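Local coordinates for protein putative malic enzyme ((S)-malate:NAD+ oxidoreductase (decarboxylating)) (Streptococcus pyogenes, PDB 2A9F) that probably catalyses the NAD+-dependent oxidative decarboxylation of (S)-malate to pyruvate, using a divalent metal ion such as magnesium or manganese, at residues S48-I51 with T56-Y59; A97-F102 with G327-A332; I175-K180 with G351-V356; K214-D219 with D254-A259; I295-A300 with Y306-G311. One frame throughout, in Å; residues are numbered along the deposited sequence.

Interaction 1: residues S48-I51 with T56-Y59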
# COMPACT_ATOMS: atom_id res chain seq x y z
N SER A 48 7.50 -15.07 10.56
CA SER A 48 6.70 -14.25 11.44
C SER A 48 7.28 -14.35 12.84
O SER A 48 7.49 -13.33 13.50
CB SER A 48 5.24 -14.73 11.47
OG SER A 48 4.49 -14.16 10.42
N SER A 49 7.54 -15.58 13.27
CA SER A 49 8.07 -15.85 14.60
C SER A 49 9.37 -15.13 14.94
O SER A 49 9.50 -14.57 16.03
CB SER A 49 8.26 -17.35 14.80
OG SER A 49 7.08 -17.95 15.30
N ALA A 50 10.34 -15.15 14.03
CA ALA A 50 11.60 -14.48 14.31
C ALA A 50 11.35 -13.01 14.57
O ALA A 50 11.91 -12.44 15.51
CB ALA A 50 12.58 -14.65 13.13
N ILE A 51 10.47 -12.40 13.77
CA ILE A 51 10.14 -10.99 13.89
C ILE A 51 9.36 -10.69 15.17
O ILE A 51 9.51 -9.62 15.76
CB ILE A 51 9.32 -10.49 12.66
CG1 ILE A 51 10.10 -10.77 11.37
CG2 ILE A 51 9.06 -8.99 12.74
CD1 ILE A 51 9.37 -10.36 10.12
N THR A 56 13.16 -5.76 14.88
CA THR A 56 14.14 -5.09 14.03
C THR A 56 14.30 -5.93 12.78
O THR A 56 14.62 -5.44 11.69
CB THR A 56 15.55 -5.01 14.69
OG1 THR A 56 15.47 -4.35 15.96
CG2 THR A 56 16.50 -4.25 13.79
N LEU A 57 14.08 -7.23 12.94
CA LEU A 57 14.20 -8.14 11.83
C LEU A 57 13.25 -7.77 10.69
O LEU A 57 13.42 -8.23 9.56
CB LEU A 57 13.93 -9.57 12.31
CG LEU A 57 14.90 -10.10 13.37
CD1 LEU A 57 14.67 -11.59 13.56
CD2 LEU A 57 16.33 -9.84 12.94
N ALA A 58 12.26 -6.91 10.98
CA ALA A 58 11.33 -6.49 9.95
C ALA A 58 12.08 -5.93 8.75
O ALA A 58 11.63 -6.11 7.62
CB ALA A 58 10.35 -5.45 10.49
N TYR A 59 13.22 -5.28 8.99
CA TYR A 59 14.01 -4.69 7.91
C TYR A 59 14.78 -5.69 7.07
O TYR A 59 15.19 -5.38 5.96
CB TYR A 59 14.98 -3.65 8.45
CG TYR A 59 14.41 -2.24 8.53
CD1 TYR A 59 13.98 -1.70 9.75
CD2 TYR A 59 14.27 -1.47 7.38
CE1 TYR A 59 13.43 -0.43 9.82
CE2 TYR A 59 13.72 -0.21 7.44
CZ TYR A 59 13.30 0.31 8.66
OH TYR A 59 12.75 1.57 8.68
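Ala50 and Ile51 on helix 45-53 meet Leu57 and Ala58 just after the chain has turned back. Ala50 comes first. Its methyl CB lies 3.7 Å from Leu57 CD1. The same Leu57 CD1 sits 3.5 Å from the carbonyl oxygen Ala50 O, so one leucine methyl touches both side chain and backbone of the alanine. Ile51 follows and uses both of its branches. Its CG1 lies 4.1 Å from Leu57 CB, and the two side chains cross at a slant. Its CG2 stands anti to the backbone N and turns to Ala58, with Ile51 CG2 4.4 Å from Ala58 CB. The CA atoms of Ile51 and Leu57 are 5.4 Å apart. No hydrogen bond joins the segments, and the contact is apolar. Leu57 is the central piece, because its CB meets Ile51 while its CD1 reaches Ala50. The chain turns here from helix 45-53 into the short helix 58-61. The second subunit covers the same corner: its Pro90 packs on Ile51 and its Glu86 on Ala58.

Interaction 2: residues A97-F102 with G327-A332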
# COMPACT_ATOMS: atom_id res chain seq x y z
N ALA A 97 6.61 5.11 -10.03
CA ALA A 97 7.36 4.44 -11.09
C ALA A 97 8.75 5.08 -11.20
O ALA A 97 9.72 4.42 -11.64
CB ALA A 97 6.61 4.53 -12.43
N LEU A 98 8.86 6.35 -10.79
CA LEU A 98 10.14 7.02 -10.83
C LEU A 98 11.01 6.48 -9.72
O LEU A 98 12.21 6.23 -9.93
CB LEU A 98 9.97 8.53 -10.67
CG LEU A 98 9.13 9.18 -11.78
CD1 LEU A 98 9.17 10.68 -11.61
CD2 LEU A 98 9.65 8.79 -13.15
N PHE A 99 10.41 6.30 -8.55
CA PHE A 99 11.11 5.78 -7.38
C PHE A 99 11.84 4.49 -7.74
O PHE A 99 12.94 4.22 -7.27
CB PHE A 99 10.11 5.48 -6.27
CG PHE A 99 10.03 6.54 -5.20
CD1 PHE A 99 8.93 7.40 -5.14
CD2 PHE A 99 11.03 6.67 -4.26
CE1 PHE A 99 8.84 8.37 -4.14
CE2 PHE A 99 10.96 7.64 -3.26
CZ PHE A 99 9.85 8.50 -3.20
N LYS A 100 11.20 3.68 -8.57
CA LYS A 100 11.78 2.42 -8.97
C LYS A 100 12.75 2.58 -10.13
O LYS A 100 13.81 1.97 -10.13
CB LYS A 100 10.69 1.42 -9.37
CG LYS A 100 11.21 -0.01 -9.56
CD LYS A 100 11.78 -0.55 -8.24
CE LYS A 100 12.31 -1.98 -8.34
NZ LYS A 100 11.28 -2.99 -8.73
N ALA A 101 12.40 3.39 -11.13
CA ALA A 101 13.27 3.56 -12.30
C ALA A 101 14.61 4.29 -12.03
O ALA A 101 15.66 3.86 -12.50
CB ALA A 101 12.49 4.25 -13.41
N PHE A 102 14.58 5.37 -11.28
CA PHE A 102 15.79 6.12 -10.99
C PHE A 102 16.63 5.57 -9.83
O PHE A 102 17.84 5.67 -9.82
CB PHE A 102 15.43 7.59 -10.75
CG PHE A 102 14.98 8.30 -11.99
CD1 PHE A 102 14.63 9.64 -11.97
CD2 PHE A 102 14.91 7.62 -13.20
CE1 PHE A 102 14.23 10.29 -13.13
CE2 PHE A 102 14.50 8.26 -14.36
CZ PHE A 102 14.16 9.61 -14.32
N GLY A 327 17.28 9.49 -4.77
CA GLY A 327 18.49 9.27 -3.98
C GLY A 327 18.36 9.38 -2.48
O GLY A 327 18.96 8.58 -1.74
N ILE A 328 17.58 10.35 -2.02
CA ILE A 328 17.39 10.58 -0.59
C ILE A 328 16.76 9.40 0.14
O ILE A 328 17.17 9.07 1.25
CB ILE A 328 16.53 11.83 -0.35
CG1 ILE A 328 17.13 13.02 -1.09
CG2 ILE A 328 16.46 12.14 1.15
CD1 ILE A 328 16.32 14.26 -0.96
N PHE A 329 15.75 8.78 -0.47
CA PHE A 329 15.14 7.63 0.18
C PHE A 329 16.00 6.40 -0.01
O PHE A 329 16.05 5.53 0.87
CB PHE A 329 13.73 7.34 -0.36
CG PHE A 329 12.66 8.20 0.23
CD1 PHE A 329 12.25 9.37 -0.42
CD2 PHE A 329 12.04 7.84 1.42
CE1 PHE A 329 11.24 10.15 0.11
CE2 PHE A 329 11.02 8.62 1.95
CZ PHE A 329 10.63 9.78 1.29
N ARG A 330 16.68 6.30 -1.16
CA ARG A 330 17.53 5.14 -1.39
C ARG A 330 18.61 5.18 -0.32
O ARG A 330 18.90 4.16 0.31
CB ARG A 330 18.15 5.18 -2.80
CG ARG A 330 19.34 4.22 -2.98
CD ARG A 330 19.08 2.85 -2.36
NE ARG A 330 18.08 2.09 -3.10
CZ ARG A 330 17.34 1.13 -2.56
NH1 ARG A 330 17.48 0.82 -1.29
NH2 ARG A 330 16.46 0.47 -3.30
N GLY A 331 19.18 6.37 -0.09
CA GLY A 331 20.21 6.53 0.92
C GLY A 331 19.67 6.30 2.32
O GLY A 331 20.31 5.66 3.15
N ALA A 332 18.47 6.81 2.58
CA ALA A 332 17.82 6.68 3.88
C ALA A 332 17.45 5.22 4.17
O ALA A 332 17.62 4.74 5.30
CB ALA A 332 16.57 7.55 3.91
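Phe329 has CG beside its backbone N and anti to its carbonyl carbon (chi1 -81°), which sends the ring from helix 325-335 toward helix 85-102. Phe99 has an unusual first torsion of -100°, away from the common staggered values, and this carries its ring across to meet Phe329. The two rings make an offset edge-to-face pair. The edge of Phe99 is directed toward the face of Phe329, with centroids 5.5 Å apart and planes at 69°. Phe99 CE2 is the leading atom and lies 3.6 Å from Phe329 CD1. Its neighbour Phe99 CZ is 3.8 Å from that same Phe329 CD1, which sits close to the plane of the Phe99 ring. These two side chains carry the whole contact. The helix backbones stay well apart, with Phe99 CA and Phe329 CA 8.8 Å from each other. Both rings are buried and also touch Asn135 of strand 133-136. Val70 packs on Phe99 and Val68 on Phe329, both from strand 67-72. Phe325 adds a third ring beside Phe99. The side chain of Phe99 comes within about 4 Å of that of Lys95, the predicted proton acceptor. A weakly polar and dispersive ring contact, without any hydrogen bond, thus joins helix 85-102 to helix 325-335, from the later part of the chain, over strands 67-72 and 133-136.

Interaction 3: residues I175-K180 with G351-V356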
# COMPACT_ATOMS: atom_id res chain seq x y z
N ILE A 175 22.79 26.34 -6.27
CA ILE A 175 23.60 27.50 -5.92
C ILE A 175 25.03 27.03 -5.68
O ILE A 175 25.96 27.71 -6.08
CB ILE A 175 23.05 28.30 -4.67
CG1 ILE A 175 23.69 27.81 -3.38
CG2 ILE A 175 21.54 28.20 -4.58
CD1 ILE A 175 23.48 28.77 -2.24
N PHE A 176 25.21 25.88 -5.04
CA PHE A 176 26.56 25.37 -4.82
C PHE A 176 27.30 25.49 -6.15
O PHE A 176 28.47 25.91 -6.21
CB PHE A 176 26.52 23.90 -4.39
CG PHE A 176 26.10 23.69 -2.98
CD1 PHE A 176 25.36 22.56 -2.63
CD2 PHE A 176 26.45 24.59 -1.98
CE1 PHE A 176 24.97 22.33 -1.31
CE2 PHE A 176 26.08 24.37 -0.65
CZ PHE A 176 25.33 23.24 -0.32
N ASN A 177 26.61 25.11 -7.22
CA ASN A 177 27.20 25.19 -8.54
C ASN A 177 27.23 26.63 -9.03
O ASN A 177 28.07 27.00 -9.84
CB ASN A 177 26.43 24.30 -9.52
CG ASN A 177 26.92 22.88 -9.49
OD1 ASN A 177 27.90 22.56 -8.81
ND2 ASN A 177 26.24 22.00 -10.22
N SER A 178 26.31 27.44 -8.53
CA SER A 178 26.30 28.84 -8.91
C SER A 178 27.45 29.57 -8.25
O SER A 178 28.04 30.45 -8.85
CB SER A 178 24.96 29.47 -8.55
OG SER A 178 24.05 29.27 -9.62
N LEU A 179 27.76 29.20 -7.01
CA LEU A 179 28.86 29.80 -6.27
C LEU A 179 30.12 29.68 -7.11
O LEU A 179 30.78 30.67 -7.43
CB LEU A 179 29.06 29.07 -4.94
CG LEU A 179 27.86 28.96 -4.00
CD1 LEU A 179 28.26 28.22 -2.74
CD2 LEU A 179 27.36 30.36 -3.65
N LYS A 180 30.43 28.43 -7.49
CA LYS A 180 31.59 28.10 -8.29
C LYS A 180 31.90 29.03 -9.47
O LYS A 180 33.00 29.60 -9.53
CB LYS A 180 31.46 26.67 -8.83
CG LYS A 180 31.55 25.59 -7.78
CD LYS A 180 32.90 25.59 -7.10
CE LYS A 180 33.09 24.34 -6.25
NZ LYS A 180 33.07 23.08 -7.07
N GLY A 351 25.80 16.09 -3.44
CA GLY A 351 25.85 14.95 -4.35
C GLY A 351 25.31 15.39 -5.69
O GLY A 351 25.97 15.24 -6.72
N ILE A 352 24.12 15.96 -5.68
CA ILE A 352 23.53 16.45 -6.92
C ILE A 352 24.54 17.39 -7.58
O ILE A 352 24.77 17.33 -8.79
CB ILE A 352 22.21 17.21 -6.64
CG1 ILE A 352 21.11 16.23 -6.24
CG2 ILE A 352 21.79 18.03 -7.85
CD1 ILE A 352 19.72 16.84 -6.29
N ALA A 353 25.14 18.26 -6.77
CA ALA A 353 26.11 19.23 -7.28
C ALA A 353 27.29 18.55 -7.97
O ALA A 353 27.70 18.97 -9.04
CB ALA A 353 26.63 20.13 -6.14
N SER A 354 27.82 17.50 -7.35
CA SER A 354 28.94 16.73 -7.90
C SER A 354 28.76 16.25 -9.35
O SER A 354 29.74 15.95 -10.01
CB SER A 354 29.20 15.50 -7.03
OG SER A 354 29.67 15.85 -5.74
N LEU A 355 27.53 16.16 -9.83
CA LEU A 355 27.28 15.66 -11.18
C LEU A 355 27.45 16.65 -12.32
O LEU A 355 27.03 16.39 -13.45
CB LEU A 355 25.89 15.04 -11.26
CG LEU A 355 25.72 13.62 -10.73
CD1 LEU A 355 25.91 13.58 -9.23
CD2 LEU A 355 24.33 13.12 -11.10
N VAL A 356 28.07 17.79 -12.05
CA VAL A 356 28.27 18.76 -13.11
C VAL A 356 29.76 19.05 -13.21
O VAL A 356 30.34 19.72 -12.36
CB VAL A 356 27.49 20.05 -12.86
CG1 VAL A 356 27.55 20.96 -14.09
CG2 VAL A 356 26.04 19.71 -12.53
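Asn177 ND2 packs against Val356 while it donates a hydrogen bond to Thr363 O, outside the two segments. Val356 CG2 lies 3.3 Å from Asn177 ND2, and Val356 CB is 3.5 Å from the same nitrogen. The valine therefore presses on the amide by packing alone. Its CG2 stands beside the backbone N, anti to the carbonyl carbon, and that branch meets the asparagine. The amide also lies over Ala353. Asn177 OD1 is 3.8 Å from Ala353 CB, and Asn177 OD1 and ND2 are both about 3.6 Å from Ala353 O. No hydrogen bond crosses between the segments, so the polar grip on Asn177 comes from Thr363 and probably fixes the turn of the amide. The amide thus meets both Ala353 and Val356. Phe176 adds the apolar part, with its CB 4.2 Å from Ala353 CB. The small alanine lets the backbones come close: Asn177 CA and Ala353 CA are 6.2 Å apart. Val356 itself lies just past the end of helix 342-354, where its N is bonded to Ala353 O at 3.3 Å. The contact joins this helix end to the end of helix 162-180. The Phe176 side chain also packs on Ile346, Ala349 and Lys350 of helix 342-354. On another side of helix 162-180, Ile175 and Ser178 rest against strand 284-287 of the Rossmann-type sheet.

Interaction 4: residues K214-D219 with D254-A259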
# COMPACT_ATOMS: atom_id res chain seq x y z
N LYS A 214 25.03 35.58 5.38
CA LYS A 214 24.04 36.64 5.38
C LYS A 214 22.81 36.41 4.50
O LYS A 214 22.88 36.50 3.28
CB LYS A 214 24.73 37.96 5.02
CG LYS A 214 25.94 37.84 4.10
CD LYS A 214 26.67 39.19 4.04
CE LYS A 214 28.00 39.14 3.27
NZ LYS A 214 27.84 39.34 1.80
N VAL A 215 21.68 36.14 5.15
CA VAL A 215 20.41 35.90 4.47
C VAL A 215 19.35 36.88 5.00
O VAL A 215 19.19 37.03 6.21
CB VAL A 215 19.89 34.44 4.74
CG1 VAL A 215 18.53 34.23 4.09
CG2 VAL A 215 20.88 33.42 4.23
N THR A 216 18.66 37.57 4.09
CA THR A 216 17.60 38.48 4.49
C THR A 216 16.29 37.91 3.96
O THR A 216 16.15 37.69 2.76
CB THR A 216 17.78 39.90 3.91
OG1 THR A 216 18.91 40.54 4.52
CG2 THR A 216 16.53 40.74 4.18
N VAL A 217 15.35 37.69 4.87
CA VAL A 217 14.05 37.13 4.52
C VAL A 217 13.01 38.22 4.24
O VAL A 217 12.97 39.24 4.92
CB VAL A 217 13.56 36.21 5.65
CG1 VAL A 217 12.19 35.64 5.30
CG2 VAL A 217 14.58 35.09 5.87
N VAL A 218 12.17 38.00 3.25
CA VAL A 218 11.17 39.00 2.93
C VAL A 218 9.80 38.41 2.80
O VAL A 218 9.65 37.35 2.20
CB VAL A 218 11.47 39.67 1.60
CG1 VAL A 218 10.83 41.05 1.55
CG2 VAL A 218 12.97 39.70 1.37
N ASP A 219 8.80 39.06 3.37
CA ASP A 219 7.46 38.54 3.19
C ASP A 219 6.62 39.55 2.43
O ASP A 219 7.16 40.41 1.73
CB ASP A 219 6.80 38.15 4.52
CG ASP A 219 6.61 39.32 5.45
OD1 ASP A 219 6.71 40.49 5.00
OD2 ASP A 219 6.33 39.05 6.64
N ASP A 254 12.39 45.46 -3.16
CA ASP A 254 13.18 46.29 -4.07
C ASP A 254 14.45 46.72 -3.34
O ASP A 254 15.55 46.61 -3.86
CB ASP A 254 12.37 47.53 -4.47
CG ASP A 254 13.11 48.42 -5.45
OD1 ASP A 254 14.34 48.26 -5.61
OD2 ASP A 254 12.46 49.31 -6.05
N ALA A 255 14.27 47.22 -2.13
CA ALA A 255 15.39 47.70 -1.34
C ALA A 255 16.23 46.55 -0.78
O ALA A 255 17.01 46.73 0.15
CB ALA A 255 14.88 48.61 -0.21
N LEU A 256 16.07 45.36 -1.35
CA LEU A 256 16.85 44.21 -0.88
C LEU A 256 17.82 43.68 -1.92
O LEU A 256 18.87 43.14 -1.58
CB LEU A 256 15.94 43.09 -0.40
CG LEU A 256 15.59 43.24 1.07
CD1 LEU A 256 14.89 42.00 1.53
CD2 LEU A 256 16.86 43.45 1.88
N GLU A 257 17.45 43.82 -3.19
CA GLU A 257 18.30 43.38 -4.28
C GLU A 257 19.60 44.15 -4.20
O GLU A 257 20.63 43.69 -4.69
CB GLU A 257 17.65 43.68 -5.63
CG GLU A 257 16.17 43.36 -5.72
CD GLU A 257 15.86 41.91 -5.44
OE1 GLU A 257 14.92 41.38 -6.06
OE2 GLU A 257 16.55 41.30 -4.60
N GLY A 258 19.54 45.34 -3.59
CA GLY A 258 20.70 46.20 -3.44
C GLY A 258 21.94 45.42 -3.08
O GLY A 258 22.13 45.06 -1.92
N ALA A 259 22.77 45.17 -4.08
CA ALA A 259 24.01 44.41 -3.94
C ALA A 259 23.82 43.01 -3.35
O ALA A 259 24.56 42.59 -2.45
CB ALA A 259 25.04 45.20 -3.12
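Leu256 spreads its two methyl groups over Thr216 and Val218 of strand 214-219. Thr216 CG2 takes both methyls, with Leu256 CD1 at 3.4 Å and Leu256 CD2 at 3.6 Å from it. With OG1 of Thr216 beside the backbone N (chi1 -69°), CG2 stands anti to that N and faces both leucine methyls. The two side chains meet at a slant. Leu256 CD1 also faces Val218 CG2, end to end, but the modelled separation is too short to be reliable. All three residues are buried, and the contact is made by methyl groups without any hydrogen bond between the segments. In the next shell, Val192 of strand 190-194 touches both Leu256 and Val218. Ile223 of strand 222-223 touches Leu256 and Thr216. Backbone hydrogen bonds tie Thr216 to Ile191 and Val193, which fixes the strand that offers the two residues. Val215 and Val217 point the other way, to helix 198-210. Leu256 comes from a short, weakly bonded helix about 254-257 that leads toward strand 262-264. Strand 214-219 thus meets the 254-257 segment on one side and helix 198-210 on the other. Parallel strands sandwiched between helices, with a glycine-rich GxGxxG-type turn after strand 190-194, fit the Rossmann fold expected of the NAD-binding domain.

Interaction 5: residues I295-A300 with Y306-G311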
# COMPACT_ATOMS: atom_id res chain seq x y z
N ILE A 295 9.63 35.86 -12.28
CA ILE A 295 10.11 36.60 -13.45
C ILE A 295 10.68 35.65 -14.48
O ILE A 295 11.60 34.88 -14.19
CB ILE A 295 11.19 37.65 -13.07
CG1 ILE A 295 11.48 38.54 -14.28
CG2 ILE A 295 12.45 36.98 -12.59
CD1 ILE A 295 12.39 39.71 -13.99
N TYR A 296 10.12 35.68 -15.69
CA TYR A 296 10.59 34.80 -16.75
C TYR A 296 12.08 34.99 -17.01
O TYR A 296 12.56 36.11 -17.14
CB TYR A 296 9.78 35.02 -18.04
CG TYR A 296 8.32 34.69 -17.89
CD1 TYR A 296 7.42 35.61 -17.34
CD2 TYR A 296 7.83 33.43 -18.23
CE1 TYR A 296 6.08 35.28 -17.14
CE2 TYR A 296 6.50 33.09 -18.04
CZ TYR A 296 5.63 34.01 -17.49
OH TYR A 296 4.32 33.67 -17.28
N PRO A 297 12.83 33.88 -17.09
CA PRO A 297 14.28 33.81 -17.33
C PRO A 297 14.86 34.76 -18.38
O PRO A 297 15.87 35.42 -18.14
CB PRO A 297 14.50 32.35 -17.68
CG PRO A 297 13.51 31.67 -16.82
CD PRO A 297 12.27 32.52 -16.99
N ASP A 298 14.22 34.81 -19.55
CA ASP A 298 14.68 35.67 -20.63
C ASP A 298 14.43 37.12 -20.22
O ASP A 298 15.30 37.98 -20.37
CB ASP A 298 13.91 35.34 -21.92
CG ASP A 298 12.44 35.73 -21.85
OD1 ASP A 298 11.77 35.39 -20.85
OD2 ASP A 298 11.95 36.38 -22.80
N GLU A 299 13.25 37.37 -19.68
CA GLU A 299 12.85 38.69 -19.22
C GLU A 299 13.76 39.21 -18.11
O GLU A 299 13.76 40.41 -17.81
CB GLU A 299 11.39 38.66 -18.74
CG GLU A 299 10.89 39.97 -18.17
CD GLU A 299 11.26 41.17 -19.04
OE1 GLU A 299 10.85 41.19 -20.23
OE2 GLU A 299 11.96 42.08 -18.55
N ALA A 300 14.54 38.33 -17.50
CA ALA A 300 15.43 38.71 -16.41
C ALA A 300 16.90 38.67 -16.82
O ALA A 300 17.78 39.06 -16.05
CB ALA A 300 15.19 37.82 -15.20
N TYR A 306 23.07 37.06 -14.26
CA TYR A 306 24.11 36.16 -14.75
C TYR A 306 23.61 34.71 -14.82
O TYR A 306 24.07 33.92 -15.64
CB TYR A 306 25.33 36.23 -13.85
CG TYR A 306 26.46 35.33 -14.29
CD1 TYR A 306 27.15 35.57 -15.48
CD2 TYR A 306 26.84 34.23 -13.52
CE1 TYR A 306 28.20 34.75 -15.89
CE2 TYR A 306 27.89 33.41 -13.91
CZ TYR A 306 28.56 33.67 -15.10
OH TYR A 306 29.61 32.85 -15.49
N ILE A 307 22.68 34.38 -13.93
CA ILE A 307 22.11 33.04 -13.88
C ILE A 307 20.62 33.12 -13.56
O ILE A 307 20.19 33.93 -12.74
CB ILE A 307 22.80 32.17 -12.81
CG1 ILE A 307 24.29 32.03 -13.12
CG2 ILE A 307 22.14 30.81 -12.76
CD1 ILE A 307 25.06 31.12 -12.15
N VAL A 308 19.84 32.28 -14.23
CA VAL A 308 18.40 32.23 -14.02
C VAL A 308 17.90 30.80 -14.02
O VAL A 308 18.23 30.01 -14.91
CB VAL A 308 17.64 32.99 -15.10
CG1 VAL A 308 16.15 32.88 -14.82
CG2 VAL A 308 18.06 34.43 -15.12
N GLY A 309 17.11 30.47 -13.02
CA GLY A 309 16.56 29.13 -12.93
C GLY A 309 15.12 29.22 -12.52
O GLY A 309 14.73 30.13 -11.80
N THR A 310 14.32 28.28 -13.00
CA THR A 310 12.91 28.24 -12.67
C THR A 310 12.51 26.79 -12.51
O THR A 310 13.36 25.91 -12.44
CB THR A 310 12.06 28.85 -13.78
OG1 THR A 310 12.06 27.98 -14.91
CG2 THR A 310 12.60 30.20 -14.17
N GLY A 311 11.21 26.56 -12.44
CA GLY A 311 10.70 25.21 -12.33
C GLY A 311 9.94 24.91 -13.61
O GLY A 311 8.99 24.13 -13.63
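Pro297 and Val308 form the main apolar pair of this contact. The proline ring and the valine side chain cross at about a right angle. Val308 CG1 lies against the ring, 3.3 Å from Pro297 CB and 3.5 Å from Pro297 CG. It is also close to the backbone, 3.3 Å from Pro297 CA. Carbon distances this short should be read with caution. Val308 holds CG1 anti to its backbone N (chi1 179°), which aims this methyl at the proline. Its other methyl, CG2, is 4.4 Å from Ala300 CB, so one valine meets residues a helical turn apart. Thr310 makes a second apolar contact, with its CG2 3.7 Å from Pro297 CD. The still shorter approach to Pro297 CG is doubtful.

Polar links run within the segments or to outside residues, and none crosses the contact. Thr310 OG1 is bonded to Arg312 N, while the threonine methyl meets the proline. The backbone of Gly309 bonds with Ile285, and that of Thr310 with Asn317 and Ile319. The short helix about 297-301 has a weak bond from Ala300 N to Pro297 O, at 3.3 Å. Strand 284-287, this helix and strand 307-310 make a beta-alpha-beta unit of the NAD-binding domain. Thr310 lies about 9 Å, side chain to side chain, from Asn320, a residue predicted to bind (S)-malate. Carbon packing alone joins the helix start to strand 307-310, and the strand's backbone bonds are made to neighbouring segments.

In the fold
Interaction 1 comes first along the chain, in the N-terminal domain, and closes before the others open. Interaction 2 joins helix 85-102 to helix 325-335, distant in sequence, about 24 Å from interaction 1 between centres. Both touch the second subunit. Interactions 3, 4 and 5 all lie in the NAD-binding part of the sequence. Interaction 3 spans residues 175-356, so the segments of interactions 4 and 5 both fall within that span. Those two reach the same mixed sheet, with centres about 18 Å apart. Ser178 OG of interaction 3 packs 3.3 Å from Ile307 CD1 of interaction 5. Interactions 2 and 3 alternate along the chain, so residues 325-356 pack back on two earlier helices, 85-102 and 162-180.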